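Local structure of beta-1,3-xylanase (Alcaligenes sp., 2COV) at residues 16-19 against 20-24; 60-63 against 64-67. The protein binds beta-1,3-xylan through this family 31 carbohydrate-binding module, probably holding the xylanase close to its polysaccharide substrate. All blocks are in the same frame, centred on the assembly; numbering follows the deposited sequence.

In the fold
Contacts 1 and 2 are neighbouring turns of one antiparallel beta fold, their centres about 9 Å apart. Contact 1 closes the hairpin of strands 13-19 and 22-28. Contact 2 is the link from strand 54-60 to strand 66-75. Strand 54-60 runs antiparallel beside 22-28, and the pairing carries on into the turns: Gln21 O lies 3.1 Å from Ala61 N, a probable hydrogen bond. Side chains pack across as well: Ile23 CG2 is 3.6 Å from Ala61 CB, and the carboxylate oxygen Asp20 OD1 lies against the methyl Leu63 CD1 at 3.5 Å. Phe90 touches side chains of both contacts. Both lie on the same side of the chain's centre.

Contact 1 of 2, residues 16-19 against 20-24; sequences NYVS and DQEIE
Tyr17 reaches along the hairpin to Asp20 with its hydroxyl. Tyr17 OH donates to Asp20 OD1 at 2.6 Å, meeting the carboxylate on its anti side, 35° out of its plane. The oxygen sits at the ring edge, in the ring plane. Tyr17 CG stands anti to the backbone N (chi1 168°), which sends the ring along the strand toward the turn. Ser19 CA lies over one ring face, near the rim.

Asn16 and Glu24 run side by side. Asn16 ND2 gives Glu24 OE1 a hydrogen bond of 2.8 Å, in the amide plane. Asn96 O takes a second bond from ND2, and Asn16 OD1 accepts from Cys95 N, so the amide is held at both ends.

The backbone bonds define a beta hairpin with a classic beta bulge. Asn16 and Glu24 form a hydrogen-bonded pair. Val18 and Ser19 then both face Glu22, whose O accepts from Val18 N at 3.0 Å and Ser19 N at 3.2 Å. A type I turn from Ser19 to Glu22 reverses the chain.

A water also bridges side chains at the bulge: it lies 2.9 Å from Ser19 OG and donates to Glu22 OE2. Ser19 OG is also 3.0 Å from Gln21 OE1. Val18 CG2 rests on Glu24 CB at 3.7 Å. Its other methyl, CG1, lies near the carboxylate oxygen Glu22 OE2.

Contact 2 of 2, residues 60-63 against 64-67; sequences NAVL and GQDY
Val62 and Gln65 are the end residues of a type II beta turn that leads from strand 54-60 into strand 66-75. Gln65 N closes the turn on Val62 O at 3.1 Å. Gly64 takes the third position with a positive phi, which favours glycine.

The side chains of Val62 and Gln65 lie alongside each other and point the same way. Gln65 CG stands anti to its own carbonyl carbon (chi1 -67°). It comes 3.9 Å from Val62 CB, with Val62 CG1 also beside it. The glutamine chain then bends at chi2. Its OE1 accepts a hydrogen bond from a water that also donates to Leu63 O; this water bridges the turn.

Tyr67 comes from the start of strand 66-75 and crosses Val62 at about a right angle. Its CG is likewise turned away from the carbonyl carbon (chi1 -68°). The ring reaches back to the chain before the turn, with Val62 O at its edge, in the ring plane. Ala61 CB packs obliquely against the ring, 3.9 Å from Tyr67 CZ, and Phe90 touches the same alanine.

The CB of Leu63 points away from residues 64-67, although it lies close to Gly64 N; its side chain packs on Phe90. The hydroxyl of Tyr67 ties the two sides together: Val62 N donates to Tyr67 OH at 2.8 Å, with an N-H...O angle of 146°.

Contact 1 of 2, residues 16-19 against 20-24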
ATOM      1  N   ASN A  16       2.522   3.995  25.951  1.00 15.19           N
ATOM      2  CA  ASN A  16       2.456   3.806  27.362  1.00 15.45           C
ATOM      3  C   ASN A  16       2.057   2.399  27.723  1.00 14.61           C
ATOM      4  O   ASN A  16       1.165   1.796  27.110  1.00 15.30           O
ATOM      5  CB  ASN A  16       1.361   4.700  27.982  1.00 16.55           C
ATOM      6  CG  ASN A  16       1.627   6.174  27.812  1.00 17.82           C
ATOM      7  OD1 ASN A  16       2.713   6.659  28.153  1.00 17.09           O
ATOM      8  ND2 ASN A  16       0.624   6.909  27.329  1.00 18.53           N
ATOM      9  N   TYR A  17       2.705   1.851  28.745  1.00 15.83           N
ATOM     10  CA  TYR A  17       2.170   0.703  29.434  1.00 16.28           C
ATOM     11  C   TYR A  17       0.859   1.091  30.181  1.00 15.99           C
ATOM     12  O   TYR A  17       0.846   2.073  30.880  1.00 18.59           O
ATOM     13  CB  TYR A  17       3.236   0.185  30.405  1.00 17.75           C
ATOM     14  CG  TYR A  17       2.774  -0.825  31.423  1.00 18.67           C
ATOM     15  CD1 TYR A  17       2.267  -0.434  32.669  1.00 20.45           C
ATOM     16  CD2 TYR A  17       2.884  -2.177  31.179  1.00 18.21           C
ATOM     17  CE1 TYR A  17       1.884  -1.386  33.615  1.00 21.60           C
ATOM     18  CE2 TYR A  17       2.513  -3.120  32.145  1.00 19.94           C
ATOM     19  CZ  TYR A  17       2.021  -2.713  33.303  1.00 18.90           C
ATOM     20  OH  TYR A  17       1.657  -3.648  34.310  1.00 22.99           O
ATOM     21  N   VAL A  18      -0.160   0.297  29.982  1.00 16.31           N
ATOM     22  CA  VAL A  18      -1.457   0.483  30.693  1.00 16.26           C
ATOM     23  C   VAL A  18      -1.573  -0.607  31.741  1.00 17.78           C
ATOM     24  O   VAL A  18      -1.831  -0.311  32.916  1.00 18.06           O
ATOM     25  CB  VAL A  18      -2.641   0.487  29.723  1.00 17.20           C
ATOM     26  CG1 VAL A  18      -3.961   0.619  30.463  1.00 18.84           C
ATOM     27  CG2 VAL A  18      -2.517   1.625  28.698  1.00 17.66           C
ATOM     28  N   SER A  19      -1.408  -1.853  31.295  1.00 17.79           N
ATOM     29  CA  SER A  19      -1.345  -2.986  32.231  1.00 19.05           C
ATOM     30  C   SER A  19      -0.562  -4.055  31.535  1.00 19.55           C
ATOM     31  O   SER A  19      -0.167  -3.887  30.392  1.00 19.35           O
ATOM     32  CB  SER A  19      -2.736  -3.463  32.569  1.00 19.25           C
ATOM     33  OG  SER A  19      -3.349  -4.087  31.460  1.00 22.68           O
ATOM     34  N   ASP A  20      -0.367  -5.189  32.185  1.00 20.46           N
ATOM     35  CA  ASP A  20       0.433  -6.224  31.597  1.00 21.62           C
ATOM     36  C   ASP A  20      -0.168  -6.740  30.287  1.00 20.71           C
ATOM     37  O   ASP A  20       0.610  -7.289  29.496  1.00 23.25           O
ATOM     38  CB  ASP A  20       0.526  -7.420  32.549  1.00 21.45           C
ATOM     39  CG  ASP A  20       1.527  -7.237  33.646  1.00 24.53           C
ATOM     40  OD1 ASP A  20       2.156  -6.135  33.797  1.00 26.36           O
ATOM     41  OD2 ASP A  20       1.693  -8.274  34.371  1.00 29.65           O
ATOM     42  N   GLN A  21      -1.442  -6.533  29.981  1.00 20.95           N
ATOM     43  CA  GLN A  21      -1.900  -7.006  28.675  1.00 21.43           C
ATOM     44  C   GLN A  21      -2.448  -5.869  27.807  1.00 17.94           C
ATOM     45  O   GLN A  21      -3.133  -6.147  26.876  1.00 17.74           O
ATOM     46  CB  GLN A  21      -2.910  -8.108  28.765  1.00 24.16           C
ATOM     47  CG  GLN A  21      -4.177  -7.569  29.444  1.00 29.59           C
ATOM     48  CD  GLN A  21      -4.144  -7.903  30.889  1.00 33.86           C
ATOM     49  OE1 GLN A  21      -4.073  -6.993  31.745  1.00 36.22           O
ATOM     50  NE2 GLN A  21      -4.106  -9.232  31.192  1.00 39.44           N
ATOM     51  N   GLU A  22      -2.139  -4.619  28.126  1.00 18.40           N
ATOM     52  CA  GLU A  22      -2.639  -3.483  27.335  1.00 16.28           C
ATOM     53  C   GLU A  22      -1.550  -2.409  27.151  1.00 15.95           C
ATOM     54  O   GLU A  22      -0.897  -1.962  28.097  1.00 15.30           O
ATOM     55  CB  GLU A  22      -3.873  -2.827  27.986  1.00 17.67           C
ATOM     56  CG  GLU A  22      -5.229  -3.595  27.721  1.00 22.95           C
ATOM     57  CD  GLU A  22      -6.459  -2.761  28.008  1.00 23.63           C
ATOM     58  OE1 GLU A  22      -7.525  -3.212  27.471  1.00 29.39           O
ATOM     59  OE2 GLU A  22      -6.327  -1.715  28.747  1.00 25.29           O
ATOM     60  N   ILE A  23      -1.426  -1.969  25.906  1.00 14.24           N
ATOM     61  CA  ILE A  23      -0.509  -0.909  25.474  1.00 13.66           C
ATOM     62  C   ILE A  23      -1.352   0.228  24.906  1.00 12.62           C
ATOM     63  O   ILE A  23      -2.308  -0.040  24.220  1.00 14.45           O
ATOM     64  CB  ILE A  23       0.487  -1.448  24.410  1.00 13.75           C
ATOM     65  CG1 ILE A  23       1.567  -0.414  24.094  1.00 14.81           C
ATOM     66  CG2 ILE A  23      -0.230  -1.894  23.150  1.00 13.92           C
ATOM     67  CD1 ILE A  23       2.581  -0.939  23.113  1.00 14.05           C
ATOM     68  N   GLU A  24      -0.999   1.478  25.242  1.00 13.17           N
ATOM     69  CA  GLU A  24      -1.620   2.631  24.589  1.00 13.94           C
ATOM     70  C   GLU A  24      -0.567   3.152  23.619  1.00 13.79           C
ATOM     71  O   GLU A  24       0.516   3.529  24.015  1.00 14.31           O
ATOM     72  CB  GLU A  24      -1.961   3.688  25.630  1.00 14.99           C
ATOM     73  CG  GLU A  24      -2.541   4.965  24.966  1.00 14.09           C
ATOM     74  CD  GLU A  24      -2.913   6.040  25.931  1.00 19.15           C
ATOM     75  OE1 GLU A  24      -2.026   6.527  26.621  1.00 23.50           O
ATOM     76  OE2 GLU A  24      -4.051   6.451  25.950  1.00 21.80           O
TER
HETATM   77  O   HOH W   1      -5.848  -2.614  31.148  1.00 25.74           O

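Contact 2 of 2, residues 60-63 against 64-67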
ATOM      1  N   ASN A  60      -4.593  -4.821  22.967  1.00 14.33           N
ATOM      2  CA  ASN A  60      -4.017  -5.972  23.658  1.00 15.14           C
ATOM      3  C   ASN A  60      -2.545  -6.089  23.281  1.00 14.90           C
ATOM      4  O   ASN A  60      -2.206  -5.891  22.104  1.00 16.13           O
ATOM      5  CB  ASN A  60      -4.722  -7.259  23.246  1.00 14.87           C
ATOM      6  CG  ASN A  60      -6.196  -7.263  23.560  1.00 16.00           C
ATOM      7  OD1 ASN A  60      -6.644  -6.856  24.641  1.00 20.88           O
ATOM      8  ND2 ASN A  60      -6.956  -7.744  22.599  1.00 17.55           N
ATOM      9  N   ALA A  61      -1.698  -6.461  24.202  1.00 14.66           N
ATOM     10  CA  ALA A  61      -0.279  -6.696  23.920  1.00 15.71           C
ATOM     11  C   ALA A  61       0.316  -7.610  24.967  1.00 16.36           C
ATOM     12  O   ALA A  61      -0.283  -7.878  26.013  1.00 17.37           O
ATOM     13  CB  ALA A  61       0.495  -5.384  23.869  1.00 16.43           C
ATOM     14  N   VAL A  62       1.547  -8.036  24.726  1.00 16.44           N
ATOM     15  CA  VAL A  62       2.266  -8.944  25.642  1.00 17.56           C
ATOM     16  C   VAL A  62       3.618  -8.321  25.930  1.00 16.27           C
ATOM     17  O   VAL A  62       4.361  -8.009  25.015  1.00 17.22           O
ATOM     18  CB  VAL A  62       2.443 -10.313  25.011  1.00 17.33           C
ATOM     19  CG1 VAL A  62       3.326 -11.217  25.885  1.00 17.73           C
ATOM     20  CG2 VAL A  62       1.113 -10.922  24.777  1.00 19.05           C
ATOM     21  N   LEU A  63       3.931  -8.103  27.187  1.00 17.08           N
ATOM     22  CA  LEU A  63       5.215  -7.555  27.577  1.00 17.93           C
ATOM     23  C   LEU A  63       6.374  -8.351  26.984  1.00 18.38           C
ATOM     24  O   LEU A  63       6.374  -9.585  27.062  1.00 20.01           O
ATOM     25  CB  LEU A  63       5.364  -7.484  29.094  1.00 18.80           C
ATOM     26  CG  LEU A  63       4.617  -6.371  29.781  1.00 20.85           C
ATOM     27  CD1 LEU A  63       4.551  -6.714  31.280  1.00 25.14           C
ATOM     28  CD2 LEU A  63       5.292  -5.043  29.490  1.00 21.48           C
ATOM     29  N   GLY A  64       7.364  -7.628  26.410  1.00 17.60           N
ATOM     30  CA  GLY A  64       8.543  -8.228  25.818  1.00 18.16           C
ATOM     31  C   GLY A  64       8.410  -8.603  24.390  1.00 18.96           C
ATOM     32  O   GLY A  64       9.424  -8.982  23.793  1.00 20.60           O
ATOM     33  N   GLN A  65       7.215  -8.505  23.811  1.00 17.40           N
ATOM     34  CA  GLN A  65       7.033  -8.742  22.402  1.00 17.33           C
ATOM     35  C   GLN A  65       7.251  -7.449  21.605  1.00 16.38           C
ATOM     36  O   GLN A  65       7.210  -6.360  22.156  1.00 16.54           O
ATOM     37  CB  GLN A  65       5.652  -9.338  22.113  1.00 18.01           C
ATOM     38  CG  GLN A  65       5.534 -10.737  22.689  1.00 21.22           C
ATOM     39  CD  GLN A  65       6.418 -11.748  22.039  1.00 25.34           C
ATOM     40  OE1 GLN A  65       7.275 -12.404  22.715  1.00 29.62           O
ATOM     41  NE2 GLN A  65       6.186 -11.980  20.778  1.00 22.42           N
ATOM     42  N   ASP A  66       7.663  -7.648  20.359  1.00 17.08           N
ATOM     43  CA  ASP A  66       7.971  -6.550  19.449  1.00 15.93           C
ATOM     44  C   ASP A  66       6.756  -6.274  18.590  1.00 15.37           C
ATOM     45  O   ASP A  66       6.105  -7.200  18.122  1.00 16.68           O
ATOM     46  CB  ASP A  66       9.109  -6.909  18.505  1.00 17.23           C
ATOM     47  CG  ASP A  66      10.350  -7.257  19.220  1.00 21.03           C
ATOM     48  OD1 ASP A  66      11.132  -8.110  18.655  1.00 28.13           O
ATOM     49  OD2 ASP A  66      10.562  -6.686  20.310  1.00 21.37           O
ATOM     50  N   TYR A  67       6.460  -4.999  18.336  1.00 13.87           N
ATOM     51  CA  TYR A  67       5.297  -4.568  17.603  1.00 13.82           C
ATOM     52  C   TYR A  67       5.673  -3.452  16.634  1.00 12.98           C
ATOM     53  O   TYR A  67       6.518  -2.612  16.941  1.00 13.18           O
ATOM     54  CB  TYR A  67       4.253  -3.992  18.594  1.00 14.07           C
ATOM     55  CG  TYR A  67       3.668  -5.051  19.505  1.00 12.50           C
ATOM     56  CD1 TYR A  67       4.181  -5.248  20.787  1.00 13.71           C
ATOM     57  CD2 TYR A  67       2.660  -5.885  19.063  1.00 13.20           C
ATOM     58  CE1 TYR A  67       3.699  -6.244  21.611  1.00 14.87           C
ATOM     59  CE2 TYR A  67       2.147  -6.898  19.904  1.00 14.04           C
ATOM     60  CZ  TYR A  67       2.715  -7.078  21.163  1.00 13.68           C
ATOM     61  OH  TYR A  67       2.265  -8.055  21.981  1.00 16.16           O
TER
HETATM   62  O   HOH W   2       7.409 -11.729  25.657  1.00 26.33           O